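Local structure of 23S rRNA (guanine(2535)-N(1))-methyltransferase (1O9G) at residues G51-W56 / R75-V80; A45-D50 / P205-I210. The protein methylates N1 of guanine-2535 in 23S ribosomal RNA with S-adenosyl-L-methionine as methyl donor, and so confers resistance to the antibiotic avilamycin. The protein carries 3 engineered substitutions. All blocks are in the same frame, centred on the assembly; numbering follows the deposited sequence.

Contact 1 (G51-W56 / R75-V80)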
ATOM      1  N   GLY A  51       0.697  -1.806  19.123  1.00 26.65           N
ATOM      2  CA  GLY A  51      -0.384  -0.819  19.125  1.00 27.80           C
ATOM      3  C   GLY A  51      -0.837  -0.465  17.702  1.00 26.00           C
ATOM      4  O   GLY A  51      -0.204  -0.871  16.712  1.00 24.56           O
ATOM      5  N   PRO A  52      -1.917   0.306  17.581  1.00 26.68           N
ATOM      6  CA  PRO A  52      -2.446   0.665  16.255  1.00 25.47           C
ATOM      7  C   PRO A  52      -1.384   1.325  15.377  1.00 20.96           C
ATOM      8  O   PRO A  52      -0.719   2.267  15.850  1.00 22.32           O
ATOM      9  CB  PRO A  52      -3.567   1.654  16.584  1.00 27.49           C
ATOM     10  CG  PRO A  52      -3.959   1.320  17.976  1.00 30.71           C
ATOM     11  CD  PRO A  52      -2.691   0.923  18.668  1.00 29.88           C
ATOM     12  N   VAL A  53      -1.276   0.903  14.109  1.00 18.66           N
ATOM     13  CA  VAL A  53      -0.242   1.392  13.199  1.00 15.45           C
ATOM     14  C   VAL A  53      -0.770   2.462  12.234  1.00 13.68           C
ATOM     15  O   VAL A  53      -1.891   2.369  11.703  1.00 13.93           O
ATOM     16  CB  VAL A  53       0.339   0.190  12.412  1.00 15.72           C
ATOM     17  CG1 VAL A  53       0.979   0.540  11.092  1.00 18.21           C
ATOM     18  CG2 VAL A  53       1.256  -0.647  13.330  1.00 16.58           C
ATOM     19  N   THR A  54       0.065   3.468  11.970  1.00 12.16           N
ATOM     20  CA  THR A  54      -0.147   4.388  10.896  1.00 12.37           C
ATOM     21  C   THR A  54       0.700   3.927   9.720  1.00 11.23           C
ATOM     22  O   THR A  54       1.922   3.768   9.844  1.00 12.16           O
ATOM     23  CB  THR A  54       0.237   5.788  11.336  1.00 12.21           C
ATOM     24  OG1 THR A  54      -0.679   6.209  12.369  1.00 15.18           O
ATOM     25  CG2 THR A  54       0.141   6.759  10.175  1.00 12.62           C
ATOM     26  N   LEU A  55       0.041   3.662   8.599  1.00 11.08           N
ATOM     27  CA  LEU A  55       0.671   3.147   7.381  1.00 10.96           C
ATOM     28  C   LEU A  55       0.630   4.193   6.270  1.00 10.38           C
ATOM     29  O   LEU A  55      -0.425   4.754   5.997  1.00 10.63           O
ATOM     30  CB  LEU A  55      -0.072   1.909   6.930  1.00 11.20           C
ATOM     31  CG  LEU A  55       0.243   1.270   5.569  1.00 11.68           C
ATOM     32  CD1 LEU A  55       1.615   0.779   5.517  1.00 12.91           C
ATOM     33  CD2 LEU A  55      -0.748   0.182   5.198  1.00 12.08           C
ATOM     34  N   TRP A  56       1.786   4.413   5.626  1.00 10.33           N
ATOM     35  CA  TRP A  56       1.935   5.395   4.565  1.00 10.18           C
ATOM     36  C   TRP A  56       2.449   4.697   3.306  1.00  9.84           C
ATOM     37  O   TRP A  56       3.444   3.971   3.352  1.00 10.75           O
ATOM     38  CB  TRP A  56       2.942   6.436   5.012  1.00 10.20           C
ATOM     39  CG  TRP A  56       3.267   7.576   4.089  1.00 11.37           C
ATOM     40  CD1 TRP A  56       2.555   8.044   3.025  1.00 11.46           C
ATOM     41  CD2 TRP A  56       4.391   8.454   4.242  1.00 11.86           C
ATOM     42  NE1 TRP A  56       3.175   9.153   2.501  1.00 12.75           N
ATOM     43  CE2 TRP A  56       4.308   9.420   3.213  1.00 12.04           C
ATOM     44  CE3 TRP A  56       5.491   8.482   5.103  1.00 13.17           C
ATOM     45  CZ2 TRP A  56       5.252  10.416   3.048  1.00 13.31           C
ATOM     46  CZ3 TRP A  56       6.449   9.496   4.934  1.00 12.62           C
ATOM     47  CH2 TRP A  56       6.314  10.441   3.918  1.00 14.94           C
ATOM     48  N   ARG A  75      -8.087  -3.986  11.531  1.00 19.37           N
ATOM     49  CA  ARG A  75      -7.967  -4.112  12.978  1.00 21.99           C
ATOM     50  C   ARG A  75      -6.590  -3.650  13.508  1.00 20.82           C
ATOM     51  O   ARG A  75      -6.459  -3.317  14.692  1.00 24.22           O
ATOM     52  CB  ARG A  75      -8.228  -5.556  13.412  1.00 26.80           C
ATOM     53  CG  ARG A  75      -7.170  -6.530  12.910  1.00 31.21           C
ATOM     54  CD  ARG A  75      -7.094  -7.818  13.657  1.00 40.28           C
ATOM     55  NE  ARG A  75      -8.424  -8.348  13.928  1.00 47.56           N
ATOM     56  CZ  ARG A  75      -9.231  -8.880  13.012  1.00 49.58           C
ATOM     57  NH1 ARG A  75      -8.862  -8.974  11.731  1.00 46.56           N
ATOM     58  NH2 ARG A  75     -10.424  -9.324  13.383  1.00 53.21           N
ATOM     59  N   SER A  76      -5.569  -3.723  12.665  1.00 18.96           N
ATOM     60  CA  SER A  76      -4.207  -3.353  13.050  1.00 19.61           C
ATOM     61  C   SER A  76      -3.856  -1.901  12.738  1.00 17.80           C
ATOM     62  O   SER A  76      -2.725  -1.481  13.008  1.00 20.64           O
ATOM     63  CB  SER A  76      -3.198  -4.247  12.338  1.00 20.39           C
ATOM     64  OG  SER A  76      -3.426  -5.612  12.623  1.00 26.67           O
ATOM     65  N   LEU A  77      -4.788  -1.135  12.200  1.00 15.17           N
ATOM     66  CA  LEU A  77      -4.488   0.182  11.654  1.00 14.68           C
ATOM     67  C   LEU A  77      -5.223   1.310  12.360  1.00 15.32           C
ATOM     68  O   LEU A  77      -6.414   1.182  12.661  1.00 17.07           O
ATOM     69  CB  LEU A  77      -4.818   0.222  10.175  1.00 13.09           C
ATOM     70  CG  LEU A  77      -3.952  -0.615   9.243  1.00 14.43           C
ATOM     71  CD1 LEU A  77      -4.616  -0.737   7.871  1.00 14.00           C
ATOM     72  CD2 LEU A  77      -2.581  -0.051   9.141  1.00 16.16           C
ATOM     73  N   ARG A  78      -4.495   2.392  12.624  1.00 15.38           N
ATOM     74  CA  ARG A  78      -5.019   3.654  13.142  1.00 17.12           C
ATOM     75  C   ARG A  78      -5.517   4.514  11.974  1.00 15.47           C
ATOM     76  O   ARG A  78      -6.530   5.182  12.078  1.00 16.85           O
ATOM     77  CB  ARG A  78      -3.892   4.417  13.887  1.00 20.49           C
ATOM     78  CG  ARG A  78      -4.284   5.808  14.357  1.00 26.64           C
ATOM     79  CD  ARG A  78      -3.215   6.540  15.123  1.00 35.18           C
ATOM     80  NE  ARG A  78      -3.005   5.949  16.440  1.00 42.44           N
ATOM     81  CZ  ARG A  78      -3.814   6.119  17.494  1.00 46.98           C
ATOM     82  NH1 ARG A  78      -4.923   6.863  17.404  1.00 47.28           N
ATOM     83  NH2 ARG A  78      -3.515   5.535  18.652  1.00 50.91           N
ATOM     84  N   GLN A  79      -4.735   4.576  10.902  1.00 13.73           N
ATOM     85  CA  GLN A  79      -4.983   5.481   9.780  1.00 13.81           C
ATOM     86  C   GLN A  79      -4.036   5.107   8.657  1.00 11.92           C
ATOM     87  O   GLN A  79      -2.979   4.506   8.913  1.00 12.04           O
ATOM     88  CB  GLN A  79      -4.751   6.941  10.147  1.00 18.28           C
ATOM     89  CG  GLN A  79      -3.335   7.236  10.423  1.00 19.88           C
ATOM     90  CD  GLN A  79      -3.064   8.661  10.821  1.00 28.69           C
ATOM     91  OE1 GLN A  79      -3.208   9.575   9.997  1.00 30.94           O
ATOM     92  NE2 GLN A  79      -2.637   8.861  12.078  1.00 34.47           N
ATOM     93  N   VAL A  80      -4.392   5.485   7.449  1.00 11.79           N
ATOM     94  CA  VAL A  80      -3.515   5.357   6.307  1.00 10.31           C
ATOM     95  C   VAL A  80      -3.338   6.716   5.634  1.00  9.97           C
ATOM     96  O   VAL A  80      -4.207   7.584   5.667  1.00 12.53           O
ATOM     97  CB  VAL A  80      -4.021   4.286   5.295  1.00 11.48           C
ATOM     98  CG1 VAL A  80      -4.102   2.934   5.948  1.00 13.44           C
ATOM     99  CG2 VAL A  80      -5.360   4.627   4.726  1.00 14.65           C
TER
HETATM  100  O   HOH W   1      -0.865   3.989  17.866  1.00 41.35           O
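Pro52 CG lies obliquely to the guanidinium of Arg78. At the edge of the guanidinium, in its plane, sits a water. This water accepts from Arg78 NH2 at 3.2 Å and donates to Pro52 O at 2.7 Å, so it links the arginine to the backbone ahead of strand 53-57. The arginine chain is extended as far as CD and bends at its third torsion (chi3 -71°). The bend turns the guanidinium alongside Pro52, where NH2 reaches the water held by Pro52 O. The second flat group is the Gln79 amide. Its NE2 makes a weak, poorly aligned bond to Thr54 OG1, while Gln79 CG rests 3.5 Å from Thr54 CG2. The stronger partner of this amide is Ser167, which bonds OE1.

The two backbones pair in parallel. Val53 N donates to Ser76 O, and Arg78 N donates to Val53 O at 2.8 Å. Leu55 N donates to Gln79 O at 3.2 Å. Val53 is level with Leu77 but Thr54 with Gln79, so Arg78 is the extra residue of a beta bulge. Thr54 and Gln79 lie on one face of the sheet; Val53, Leu55, Leu77 and Val80 lie on the other. There Leu77 CD2 touches both Leu55 CB, at 3.9 Å, and Val53 CG1, at 4.1 Å.

The pair forms the two strands of a beta-alpha-beta unit of the Rossmann-like methyltransferase fold, joined through helix 64-72. Leu66 of that helix packs on Leu55 and Val80, and Phe40 of helix 33-45 covers Leu55 and Leu77. Strand 171-175 flanks strand 53-57 on its other edge.

Contact 2 (A45-D50 / P205-I210)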
ATOM      1  N   ALA A  45       5.997  -7.277  12.345  1.00 16.51           N
ATOM      2  CA  ALA A  45       6.798  -8.109  13.234  1.00 18.66           C
ATOM      3  C   ALA A  45       8.094  -7.441  13.627  1.00 18.87           C
ATOM      4  O   ALA A  45       8.727  -7.851  14.586  1.00 22.84           O
ATOM      5  CB  ALA A  45       7.084  -9.464  12.610  1.00 19.04           C
ATOM      6  N   ARG A  46       8.505  -6.425  12.880  1.00 19.42           N
ATOM      7  CA  ARG A  46       9.740  -5.673  13.178  1.00 20.26           C
ATOM      8  C   ARG A  46       9.524  -4.363  13.958  1.00 18.57           C
ATOM      9  O   ARG A  46      10.463  -3.633  14.271  1.00 19.61           O
ATOM     10  CB  ARG A  46      10.495  -5.400  11.877  1.00 21.75           C
ATOM     11  CG  ARG A  46      10.869  -6.633  11.114  1.00 25.38           C
ATOM     12  CD  ARG A  46      12.280  -7.018  11.342  1.00 27.73           C
ATOM     13  NE  ARG A  46      12.689  -8.246  10.662  1.00 30.20           N
ATOM     14  CZ  ARG A  46      13.727  -8.960  11.030  1.00 31.82           C
ATOM     15  NH1 ARG A  46      14.465  -8.570  12.060  1.00 34.67           N
ATOM     16  NH2 ARG A  46      14.039 -10.073  10.377  1.00 36.61           N
ATOM     17  N   LEU A  47       8.278  -4.061  14.297  1.00 17.09           N
ATOM     18  CA  LEU A  47       8.000  -2.909  15.141  1.00 17.81           C
ATOM     19  C   LEU A  47       8.222  -3.254  16.605  1.00 19.36           C
ATOM     20  O   LEU A  47       8.054  -4.404  16.977  1.00 21.14           O
ATOM     21  CB  LEU A  47       6.574  -2.452  14.949  1.00 16.71           C
ATOM     22  CG  LEU A  47       6.223  -1.874  13.591  1.00 16.19           C
ATOM     23  CD1 LEU A  47       4.730  -1.675  13.506  1.00 16.10           C
ATOM     24  CD2 LEU A  47       6.890  -0.551  13.318  1.00 19.57           C
ATOM     25  N   PRO A  48       8.592  -2.268  17.428  1.00 20.45           N
ATOM     26  CA  PRO A  48       8.772  -2.500  18.873  1.00 22.13           C
ATOM     27  C   PRO A  48       7.535  -3.076  19.582  1.00 22.13           C
ATOM     28  O   PRO A  48       7.667  -3.961  20.445  1.00 24.34           O
ATOM     29  CB  PRO A  48       9.100  -1.103  19.428  1.00 23.39           C
ATOM     30  CG  PRO A  48       9.503  -0.275  18.248  1.00 22.67           C
ATOM     31  CD  PRO A  48       8.943  -0.893  17.039  1.00 20.10           C
ATOM     32  N   GLY A  49       6.364  -2.583  19.222  1.00 21.40           N
ATOM     33  CA  GLY A  49       5.118  -2.976  19.878  1.00 22.31           C
ATOM     34  C   GLY A  49       3.989  -3.248  18.915  1.00 22.76           C
ATOM     35  O   GLY A  49       4.163  -3.072  17.719  1.00 21.88           O
ATOM     36  N   ASP A  50       2.826  -3.655  19.412  1.00 25.49           N
ATOM     37  CA  ASP A  50       1.706  -3.942  18.509  1.00 26.30           C
ATOM     38  C   ASP A  50       0.485  -3.035  18.670  1.00 27.17           C
ATOM     39  O   ASP A  50      -0.635  -3.402  18.322  1.00 28.50           O
ATOM     40  CB  ASP A  50       1.336  -5.425  18.556  1.00 29.33           C
ATOM     41  CG  ASP A  50       0.917  -5.877  19.925  1.00 33.84           C
ATOM     42  OD1 ASP A  50       0.621  -5.001  20.767  1.00 37.72           O
ATOM     43  OD2 ASP A  50       0.838  -7.086  20.281  1.00 40.47           O
ATOM     44  N   PRO A 205       9.419   8.625  12.358  1.00 15.98           N
ATOM     45  CA  PRO A 205       9.970   8.299  13.669  1.00 16.96           C
ATOM     46  C   PRO A 205      11.046   7.213  13.519  1.00 15.88           C
ATOM     47  O   PRO A 205      11.039   6.468  12.528  1.00 15.71           O
ATOM     48  CB  PRO A 205       8.759   7.807  14.452  1.00 16.56           C
ATOM     49  CG  PRO A 205       7.843   7.254  13.431  1.00 16.72           C
ATOM     50  CD  PRO A 205       8.058   8.080  12.193  1.00 15.99           C
ATOM     51  N   ALA A 206      11.972   7.156  14.480  1.00 17.54           N
ATOM     52  CA  ALA A 206      13.171   6.332  14.409  1.00 17.99           C
ATOM     53  C   ALA A 206      12.847   4.857  14.221  1.00 16.79           C
ATOM     54  O   ALA A 206      13.547   4.128  13.516  1.00 17.65           O
ATOM     55  CB  ALA A 206      13.985   6.526  15.653  1.00 20.99           C
ATOM     56  N   HIS A 207      11.766   4.419  14.838  1.00 16.00           N
ATOM     57  CA  HIS A 207      11.380   2.997  14.786  1.00 16.33           C
ATOM     58  C   HIS A 207      10.715   2.542  13.505  1.00 15.51           C
ATOM     59  O   HIS A 207      10.498   1.350  13.332  1.00 15.83           O
ATOM     60  CB  HIS A 207      10.438   2.640  15.930  1.00 16.30           C
ATOM     61  CG  HIS A 207       9.115   3.340  15.846  1.00 15.40           C
ATOM     62  ND1 HIS A 207       7.982   2.785  15.288  1.00 17.65           N
ATOM     63  CD2 HIS A 207       8.763   4.576  16.260  1.00 15.36           C
ATOM     64  CE1 HIS A 207       6.997   3.660  15.350  1.00 13.55           C
ATOM     65  NE2 HIS A 207       7.449   4.756  15.930  1.00 19.07           N
ATOM     66  N   ALA A 208      10.335   3.468  12.637  1.00 14.63           N
ATOM     67  CA  ALA A 208       9.508   3.133  11.502  1.00 14.06           C
ATOM     68  C   ALA A 208      10.211   2.110  10.612  1.00 13.76           C
ATOM     69  O   ALA A 208      11.415   2.204  10.361  1.00 14.89           O
ATOM     70  CB  ALA A 208       9.205   4.364  10.685  1.00 14.30           C
ATOM     71  N   VAL A 209       9.429   1.190  10.081  1.00 12.86           N
ATOM     72  CA  VAL A 209       9.876   0.197   9.113  1.00 12.75           C
ATOM     73  C   VAL A 209       9.451   0.649   7.732  1.00 11.87           C
ATOM     74  O   VAL A 209       8.262   0.879   7.485  1.00 13.11           O
ATOM     75  CB  VAL A 209       9.292  -1.166   9.429  1.00 14.33           C
ATOM     76  CG1 VAL A 209       9.673  -2.202   8.389  1.00 15.04           C
ATOM     77  CG2 VAL A 209       9.705  -1.608  10.856  1.00 16.61           C
ATOM     78  N   ILE A 210      10.437   0.754   6.853  1.00 11.75           N
ATOM     79  CA  ILE A 210      10.240   1.094   5.454  1.00 11.96           C
ATOM     80  C   ILE A 210      10.384  -0.163   4.609  1.00 12.23           C
ATOM     81  O   ILE A 210      11.446  -0.741   4.525  1.00 14.09           O
ATOM     82  CB  ILE A 210      11.224   2.155   4.964  1.00 13.05           C
ATOM     83  CG1 ILE A 210      11.173   3.414   5.835  1.00 14.16           C
ATOM     84  CG2 ILE A 210      10.929   2.496   3.520  1.00 13.55           C
ATOM     85  CD1 ILE A 210      12.355   4.292   5.697  1.00 16.06           C
TER
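Leu47 and His207 mark the closest backbone approach, with CA atoms 6.8 Å apart, and no hydrogen bond joins the two segments. The chain leaves helix 33-45 and runs on toward strand 53-57 without regular structure. Residues 205-208 form a type I beta turn, closed by Ala208 N to Pro205 O at 3.1 Å, which leads into strand 209-214.

The contact is made by side chains. Leu47 CD2 touches two residues at once: it is 3.9 Å from Val209 CG2 and 4.0 Å from His207 ND1. It meets the imidazole at its edge, near the ring plane. With His207 CG between its own backbone N and carbonyl carbon (chi1 65°), the ring stands where ND1 meets Leu47 CD2. Val209 CG2 also reaches Arg46 CB at 4.0 Å. Pro48 crosses His207 at about a right angle, its CG 3.8 Å from His207 CB. Arg46 gives only its base to the contact; its chain bends at chi2 and leads to a salt bridge with Glu228.

The loop thus lies over the start of strand 209-214. That strand runs between strands 171-175 and 235-241, whose Val171 and Met239 touch Leu47 and Val209 respectively.

In the fold
Both contacts reach the same mixed sheet, and their centres lie 12 Å apart. Contact 1 pairs two neighbouring strands and is partly buried. Contact 2 is a surface contact that sets a loop against the beginning of a strand two places along from 53-57. Their chemistry differs accordingly: backbone hydrogen bonds and a buried apolar face in contact 1, side-chain packing alone in contact 2. Residues 45-50 run straight on into 51-56, and contact 1 is nested within the chain loop that contact 2 closes. They also meet directly, since Val53 CG2 packs on Leu47 CD1 at 3.6 Å.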